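Long-range contact in C-type lectin domain family 4, member b1 (Mus musculus, PDB 6KZR), which probably binds carbohydrate through a calcium-dependent lectin domain and may help regulate dendritic-cell maturation and immune reactivity: residues 99-104 with 117-122. Numbering follows the deposited sequence.
With CA (calcium ion), chain E.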
loop_
_atom_site.group_PDB
_atom_site.type_symbol
_atom_site.label_atom_id
_atom_site.label_comp_id
_atom_site.label_asym_id
_atom_site.label_seq_id
_atom_site.Cartn_x
_atom_site.Cartn_y
_atom_site.Cartn_z
ATOM N N ASP A 99 5.130 -15.837 -19.582
ATOM C CA ASP A 99 6.104 -15.832 -18.462
ATOM C C ASP A 99 7.381 -15.094 -18.889
ATOM O O ASP A 99 8.192 -14.793 -17.999
ATOM C CB ASP A 99 6.412 -17.241 -17.948
ATOM C CG ASP A 99 6.978 -17.228 -16.535
ATOM O OD1 ASP A 99 6.470 -16.416 -15.720
ATOM O OD2 ASP A 99 7.936 -18.006 -16.259
ATOM N N ASN A 100 7.546 -14.799 -20.185
ATOM C CA ASN A 100 8.666 -13.963 -20.694
ATOM C C ASN A 100 8.345 -12.471 -20.579
ATOM O O ASN A 100 9.271 -11.673 -20.748
ATOM C CB ASN A 100 9.045 -14.314 -22.128
ATOM C CG ASN A 100 10.324 -15.122 -22.185
ATOM O OD1 ASN A 100 10.353 -16.191 -22.790
ATOM N ND2 ASN A 100 11.373 -14.637 -21.534
ATOM N N GLU A 101 7.102 -12.104 -20.296
ATOM C CA GLU A 101 6.709 -10.680 -20.113
ATOM C C GLU A 101 6.697 -10.358 -18.607
ATOM O O GLU A 101 5.778 -10.814 -17.920
ATOM C CB GLU A 101 5.374 -10.442 -20.822
ATOM C CG GLU A 101 5.454 -10.678 -22.328
ATOM C CD GLU A 101 4.164 -10.413 -23.086
ATOM O OE1 GLU A 101 3.083 -10.760 -22.559
ATOM O OE2 GLU A 101 4.240 -9.834 -24.193
ATOM N N LYS A 102 7.685 -9.611 -18.101
ATOM C CA LYS A 102 7.909 -9.488 -16.632
ATOM C C LYS A 102 7.469 -8.115 -16.110
ATOM O O LYS A 102 7.530 -7.894 -14.870
ATOM C CB LYS A 102 9.382 -9.732 -16.294
ATOM C CG LYS A 102 9.891 -11.143 -16.569
ATOM C CD LYS A 102 9.141 -12.231 -15.817
ATOM C CE LYS A 102 9.839 -13.575 -15.874
ATOM N NZ LYS A 102 8.923 -14.682 -15.502
ATOM N N CYS A 103 7.065 -7.212 -16.998
ATOM C CA CYS A 103 6.664 -5.831 -16.636
ATOM C C CYS A 103 5.218 -5.607 -17.063
ATOM O O CYS A 103 4.699 -6.405 -17.840
ATOM C CB CYS A 103 7.621 -4.826 -17.256
ATOM S SG CYS A 103 9.203 -4.817 -16.377
ATOM N N VAL A 104 4.574 -4.583 -16.523
ATOM C CA VAL A 104 3.123 -4.387 -16.767
ATOM C C VAL A 104 2.885 -2.977 -17.290
ATOM O O VAL A 104 3.459 -2.002 -16.785
ATOM C CB VAL A 104 2.274 -4.700 -15.530
ATOM C CG1 VAL A 104 0.794 -4.549 -15.825
ATOM C CG2 VAL A 104 2.576 -6.089 -15.011
ATOM N N ASN A 117 -1.667 -5.146 -19.212
ATOM C CA ASN A 117 -1.030 -6.142 -20.105
ATOM C C ASN A 117 0.395 -6.418 -19.624
ATOM O O ASN A 117 1.136 -5.463 -19.363
ATOM C CB ASN A 117 -1.010 -5.663 -21.553
ATOM C CG ASN A 117 -0.294 -6.637 -22.460
ATOM O OD1 ASN A 117 -0.354 -7.851 -22.240
ATOM N ND2 ASN A 117 0.385 -6.104 -23.466
ATOM N N ASP A 118 0.782 -7.681 -19.531
ATOM C CA ASP A 118 2.202 -8.012 -19.267
ATOM C C ASP A 118 2.939 -7.840 -20.600
ATOM O O ASP A 118 2.383 -8.253 -21.640
ATOM C CB ASP A 118 2.333 -9.375 -18.588
ATOM C CG ASP A 118 1.898 -10.556 -19.440
ATOM O OD1 ASP A 118 0.977 -10.385 -20.277
ATOM O OD2 ASP A 118 2.476 -11.642 -19.251
ATOM N N ILE A 119 4.090 -7.160 -20.580
ATOM C CA ILE A 119 4.968 -6.988 -21.772
ATOM C C ILE A 119 6.433 -7.108 -21.363
ATOM O O ILE A 119 6.736 -7.100 -20.163
ATOM C CB ILE A 119 4.751 -5.646 -22.493
ATOM C CG1 ILE A 119 5.037 -4.459 -21.583
ATOM C CG2 ILE A 119 3.375 -5.562 -23.115
ATOM C CD1 ILE A 119 5.273 -3.187 -22.361
ATOM N N SER A 120 7.291 -7.197 -22.372
ATOM C CA SER A 120 8.766 -7.120 -22.239
ATOM C C SER A 120 9.146 -5.803 -21.538
ATOM O O SER A 120 8.690 -4.719 -21.978
ATOM C CB SER A 120 9.441 -7.271 -23.583
ATOM O OG SER A 120 10.729 -6.694 -23.538
ATOM N N CYS A 121 9.938 -5.918 -20.469
ATOM C CA CYS A 121 10.534 -4.820 -19.675
ATOM C C CYS A 121 11.386 -3.906 -20.561
ATOM O O CYS A 121 11.555 -2.720 -20.170
ATOM C CB CYS A 121 11.378 -5.385 -18.537
ATOM S SG CYS A 121 10.374 -6.260 -17.304
ATOM N N ASN A 122 11.901 -4.424 -21.683
ATOM C CA ASN A 122 12.813 -3.678 -22.594
ATOM C C ASN A 122 12.049 -2.828 -23.615
ATOM O O ASN A 122 12.690 -1.946 -24.202
ATOM C CB ASN A 122 13.755 -4.618 -23.336
ATOM C CG ASN A 122 14.668 -5.332 -22.369
ATOM O OD1 ASN A 122 14.850 -6.547 -22.463
ATOM N ND2 ASN A 122 15.203 -4.584 -21.416
HETATM CA CA CA E . 0.890 -9.807 -22.517
HETATM O O HOH W 1 10.196 -8.944 -19.643
HETATM O O HOH W 2 6.508 -7.965 -24.908
#
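Glu101 and Asp118 meet at the calcium ion, each giving one carboxylate oxygen, Glu101 OE1 at 2.4 Å and Asp118 OD1 at 2.3 Å from the metal. Asp118 also binds it through its backbone O, which lies 2.8 Å from Glu101 OE1, two oxygens drawn together by the shared cation. Asn117 also binds the calcium, and Glu95 and Ser97 join the shell. With chi1 at 65°, the Asp118 carboxylate sits between its own backbone N and carbonyl carbon, which brings OD1 to the metal; OD2 forms a salt bridge with Arg74. Cys103 and Ile119 exchange backbone bonds, Cys103 N to Ile119 O at 3.2 Å and Ile119 N to Cys103 O at 2.9 Å, while Lys102 and Cys103 together face Ile119 in a classic beta bulge. One water donates to Glu101 OE2 and accepts from Ser120 N. A second joins Asn100 O, Lys102 N and Cys121 N. The Cys103–Cys121 disulfide, chi3 95°, ties the strand start to the turn leaving the partner strand. A calcium held between the loop before strand 103-109 and the end of strand 113-119, with a disulfide close by, is characteristic of the sugar-binding site of C-type lectin domains.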